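Local coordinates for protein rubisco operon transcriptional regulator (Synechocystis sp., PDB 5Y2W) that probably represses transcription as a LysR-type regulator that links carbon and nitrogen metabolism, its regulatory domain binding the metabolite 2-phosphoglycolate, at residues Ile102-Met112 against Val123-Val132. Numbering follows the deposited sequence.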
loop_
_atom_site.group_PDB
_atom_site.type_symbol
_atom_site.label_atom_id
_atom_site.label_comp_id
_atom_site.label_asym_id
_atom_site.label_seq_id
_atom_site.Cartn_x
_atom_site.Cartn_y
_atom_site.Cartn_z
ATOM N N ILE A 102 -1.143 6.088 29.279
ATOM C CA ILE A 102 -0.201 5.903 28.227
ATOM C C ILE A 102 0.963 5.038 28.722
ATOM O O ILE A 102 1.541 4.293 27.930
ATOM C CB ILE A 102 0.278 7.245 27.629
ATOM C CG1 ILE A 102 1.121 6.975 26.372
ATOM C CG2 ILE A 102 1.079 8.034 28.659
ATOM C CD1 ILE A 102 1.284 8.158 25.447
ATOM N N THR A 103 1.258 5.129 30.019
ATOM C CA THR A 103 2.210 4.241 30.710
ATOM C C THR A 103 1.982 2.740 30.491
ATOM O O THR A 103 2.961 1.968 30.456
ATOM C CB THR A 103 2.202 4.482 32.251
ATOM O OG1 THR A 103 0.851 4.427 32.773
ATOM C CG2 THR A 103 2.821 5.834 32.589
ATOM N N ALA A 104 0.735 2.330 30.253
ATOM C CA ALA A 104 0.467 0.930 29.880
ATOM C C ALA A 104 1.147 0.453 28.570
ATOM O O ALA A 104 1.189 -0.767 28.262
ATOM C CB ALA A 104 -1.043 0.671 29.835
ATOM N N LEU A 105 1.660 1.380 27.763
ATOM C CA LEU A 105 2.326 0.983 26.513
ATOM C C LEU A 105 3.771 0.522 26.679
ATOM O O LEU A 105 4.339 -0.082 25.779
ATOM C CB LEU A 105 2.279 2.126 25.471
ATOM C CG LEU A 105 0.870 2.467 24.981
ATOM C CD1 LEU A 105 0.952 3.443 23.822
ATOM C CD2 LEU A 105 0.098 1.233 24.605
ATOM N N ASN A 106 4.359 0.825 27.821
ATOM C CA ASN A 106 5.736 0.514 28.084
ATOM C C ASN A 106 6.050 -0.962 27.913
ATOM O O ASN A 106 5.403 -1.795 28.513
ATOM C CB ASN A 106 6.039 0.901 29.520
ATOM C CG ASN A 106 6.389 2.349 29.632
ATOM O OD1 ASN A 106 7.303 2.804 28.968
ATOM N ND2 ASN A 106 5.663 3.076 30.446
ATOM N N ASP A 107 7.034 -1.265 27.096
ATOM C CA ASP A 107 7.437 -2.642 26.826
ATOM C C ASP A 107 6.432 -3.499 26.078
ATOM O O ASP A 107 6.696 -4.668 25.869
ATOM C CB ASP A 107 7.922 -3.317 28.117
ATOM C CG ASP A 107 9.165 -2.663 28.634
ATOM O OD1 ASP A 107 10.201 -2.897 28.005
ATOM O OD2 ASP A 107 9.104 -1.853 29.589
ATOM N N GLU A 108 5.316 -2.920 25.637
ATOM C CA GLU A 108 4.447 -3.603 24.691
ATOM C C GLU A 108 5.138 -3.859 23.390
ATOM O O GLU A 108 5.959 -3.052 22.945
ATOM C CB GLU A 108 3.228 -2.767 24.359
ATOM C CG GLU A 108 2.183 -2.751 25.445
ATOM C CD GLU A 108 1.307 -4.009 25.488
ATOM O OE1 GLU A 108 1.038 -4.636 24.408
ATOM O OE2 GLU A 108 0.905 -4.372 26.630
ATOM N N ALA A 109 4.822 -5.014 22.782
ATOM C CA ALA A 109 5.358 -5.368 21.476
ATOM C C ALA A 109 4.660 -4.418 20.514
ATOM O O ALA A 109 3.410 -4.322 20.493
ATOM C CB ALA A 109 5.063 -6.818 21.096
ATOM N N PHE A 110 5.469 -3.708 19.744
ATOM C CA PHE A 110 4.998 -2.571 18.949
ATOM C C PHE A 110 5.641 -2.580 17.557
ATOM O O PHE A 110 6.872 -2.538 17.423
ATOM C CB PHE A 110 5.340 -1.283 19.656
ATOM C CG PHE A 110 4.646 -0.082 19.093
ATOM C CD1 PHE A 110 5.122 0.530 17.949
ATOM C CD2 PHE A 110 3.526 0.424 19.708
ATOM C CE1 PHE A 110 4.468 1.631 17.410
ATOM C CE2 PHE A 110 2.862 1.514 19.194
ATOM C CZ PHE A 110 3.346 2.129 18.036
ATOM N N ILE A 111 4.804 -2.593 16.530
ATOM C CA ILE A 111 5.289 -2.678 15.181
ATOM C C ILE A 111 5.428 -1.299 14.650
ATOM O O ILE A 111 4.472 -0.517 14.711
ATOM C CB ILE A 111 4.297 -3.462 14.311
ATOM C CG1 ILE A 111 4.041 -4.862 14.916
ATOM C CG2 ILE A 111 4.823 -3.561 12.880
ATOM C CD1 ILE A 111 2.635 -5.379 14.722
ATOM N N MET A 112 6.561 -0.988 14.066
ATOM C CA MET A 112 6.764 0.358 13.542
ATOM C C MET A 112 6.689 0.381 12.011
ATOM O O MET A 112 6.951 -0.601 11.347
ATOM C CB MET A 112 8.142 0.856 13.930
ATOM C CG MET A 112 8.309 1.294 15.366
ATOM S SD MET A 112 7.747 2.983 15.711
ATOM C CE MET A 112 8.039 3.231 17.468
ATOM N N VAL A 123 4.663 9.045 16.297
ATOM C CA VAL A 123 4.615 8.093 17.402
ATOM C C VAL A 123 5.886 8.276 18.191
ATOM O O VAL A 123 5.849 8.370 19.398
ATOM C CB VAL A 123 4.510 6.653 16.908
ATOM C CG1 VAL A 123 4.719 5.649 18.039
ATOM C CG2 VAL A 123 3.173 6.441 16.220
ATOM N N GLN A 124 7.018 8.303 17.514
ATOM C CA GLN A 124 8.288 8.510 18.244
ATOM C C GLN A 124 8.295 9.775 19.077
ATOM O O GLN A 124 8.786 9.783 20.202
ATOM C CB GLN A 124 9.442 8.582 17.317
ATOM C CG GLN A 124 9.747 7.217 16.724
ATOM C CD GLN A 124 10.688 7.312 15.545
ATOM O OE1 GLN A 124 10.688 8.281 14.795
ATOM N NE2 GLN A 124 11.481 6.314 15.381
ATOM N N ASN A 125 7.719 10.836 18.556
ATOM C CA ASN A 125 7.736 12.084 19.325
ATOM C C ASN A 125 6.853 11.995 20.484
ATOM O O ASN A 125 7.192 12.451 21.556
ATOM C CB ASN A 125 7.359 13.258 18.461
ATOM C CG ASN A 125 8.474 13.580 17.520
ATOM O OD1 ASN A 125 9.590 13.245 17.825
ATOM N ND2 ASN A 125 8.183 14.144 16.350
ATOM N N LEU A 126 5.708 11.374 20.286
ATOM C CA LEU A 126 4.788 11.226 21.386
ATOM C C LEU A 126 5.399 10.357 22.511
ATOM O O LEU A 126 5.327 10.725 23.697
ATOM C CB LEU A 126 3.477 10.664 20.900
ATOM C CG LEU A 126 2.441 10.464 22.030
ATOM C CD1 LEU A 126 1.868 11.837 22.447
ATOM C CD2 LEU A 126 1.331 9.502 21.615
ATOM N N PHE A 127 5.990 9.222 22.150
ATOM C CA PHE A 127 6.600 8.313 23.150
ATOM C C PHE A 127 7.789 8.943 23.888
ATOM O O PHE A 127 7.924 8.775 25.091
ATOM C CB PHE A 127 7.024 6.979 22.496
ATOM C CG PHE A 127 5.863 6.139 22.035
ATOM C CD1 PHE A 127 4.572 6.450 22.395
ATOM C CD2 PHE A 127 6.081 4.997 21.315
ATOM C CE1 PHE A 127 3.523 5.651 22.006
ATOM C CE2 PHE A 127 5.034 4.201 20.900
ATOM C CZ PHE A 127 3.764 4.531 21.234
ATOM N N HIS A 128 8.629 9.673 23.167
ATOM C CA HIS A 128 9.729 10.411 23.775
ATOM C C HIS A 128 9.158 11.418 24.795
ATOM O O HIS A 128 9.533 11.453 25.950
ATOM C CB HIS A 128 10.494 11.121 22.672
ATOM C CG HIS A 128 11.687 11.874 23.152
ATOM N ND1 HIS A 128 11.642 13.219 23.471
ATOM C CD2 HIS A 128 12.964 11.477 23.350
ATOM C CE1 HIS A 128 12.837 13.613 23.861
ATOM N NE2 HIS A 128 13.656 12.576 23.794
ATOM N N ARG A 129 8.195 12.212 24.361
ATOM C CA ARG A 129 7.587 13.207 25.221
ATOM C C ARG A 129 7.063 12.571 26.514
ATOM O O ARG A 129 7.068 13.193 27.562
ATOM C CB ARG A 129 6.415 13.902 24.475
ATOM C CG ARG A 129 5.739 14.999 25.261
ATOM C CD ARG A 129 4.755 15.769 24.413
ATOM N NE ARG A 129 4.545 17.089 24.992
ATOM C CZ ARG A 129 3.663 17.361 25.936
ATOM N NH1 ARG A 129 2.862 16.419 26.442
ATOM N NH2 ARG A 129 3.564 18.586 26.375
ATOM N N HIS A 130 6.564 11.344 26.423
ATOM C CA HIS A 130 5.917 10.702 27.565
ATOM C C HIS A 130 6.730 9.582 28.196
ATOM O O HIS A 130 6.192 8.816 28.967
ATOM C CB HIS A 130 4.551 10.197 27.148
ATOM C CG HIS A 130 3.557 11.291 26.968
ATOM N ND1 HIS A 130 3.343 11.908 25.752
ATOM C CD2 HIS A 130 2.739 11.903 27.847
ATOM C CE1 HIS A 130 2.437 12.853 25.895
ATOM N NE2 HIS A 130 2.047 12.862 27.152
ATOM N N TYR A 131 8.025 9.512 27.892
ATOM C CA TYR A 131 8.897 8.502 28.519
ATOM C C TYR A 131 8.294 7.110 28.408
ATOM O O TYR A 131 8.181 6.390 29.393
ATOM C CB TYR A 131 9.144 8.840 29.999
ATOM C CG TYR A 131 9.615 10.246 30.200
ATOM C CD1 TYR A 131 10.934 10.608 29.878
ATOM C CD2 TYR A 131 8.731 11.229 30.680
ATOM C CE1 TYR A 131 11.374 11.909 30.045
ATOM C CE2 TYR A 131 9.150 12.535 30.846
ATOM C CZ TYR A 131 10.465 12.870 30.527
ATOM O OH TYR A 131 10.865 14.168 30.701
ATOM N N VAL A 132 7.876 6.757 27.198
ATOM C CA VAL A 132 7.282 5.447 26.921
ATOM C C VAL A 132 8.313 4.710 26.110
ATOM O O VAL A 132 8.828 5.263 25.150
ATOM C CB VAL A 132 5.979 5.590 26.109
ATOM C CG1 VAL A 132 5.607 4.297 25.384
ATOM C CG2 VAL A 132 4.865 6.064 27.014
#
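Phe110, with CG anti to its backbone nitrogen (chi1 -167°), and Phe127, with CG anti to the carbonyl carbon (chi1 -68°), aim their rings at each other from opposite directions. The rings form a T-shaped pair, planes at 79° and centroids 5.4 Å apart, the edge of Phe127 directed at a face of Phe110. Val123 CG1 lies 3.8 Å from Phe110 CZ and overlies the rim of one Phe127 face; Val132 CG1 lies over the other. Leu105 CD1 is 3.8 Å from Phe127 CE1. Farther along, Ile102 CD1 sits over a face of His130, 4.2 Å from CG, while His130 ND1 donates to Leu126 O at 3.1 Å, the acceptor in the ring plane. Asn106 reaches across two parts of the backbone: OD1 lies 3.3 Å from Val132 CA and accepts from Asp133 N, while ND2 makes a bent 2.9 Å bond to an in-plane lone pair of Thr103 O, which is tilted from the amide plane. With an alanine at Asn106, Asp133 N is likely to lose this acceptor. Val132 N to Phe127 O and Tyr131 N to His128 O, with Tyr131 at positive phi, define the Schellman motif ending helix 118-129, which packs against the loop after strand 81-89 in the LysR substrate-binding domain.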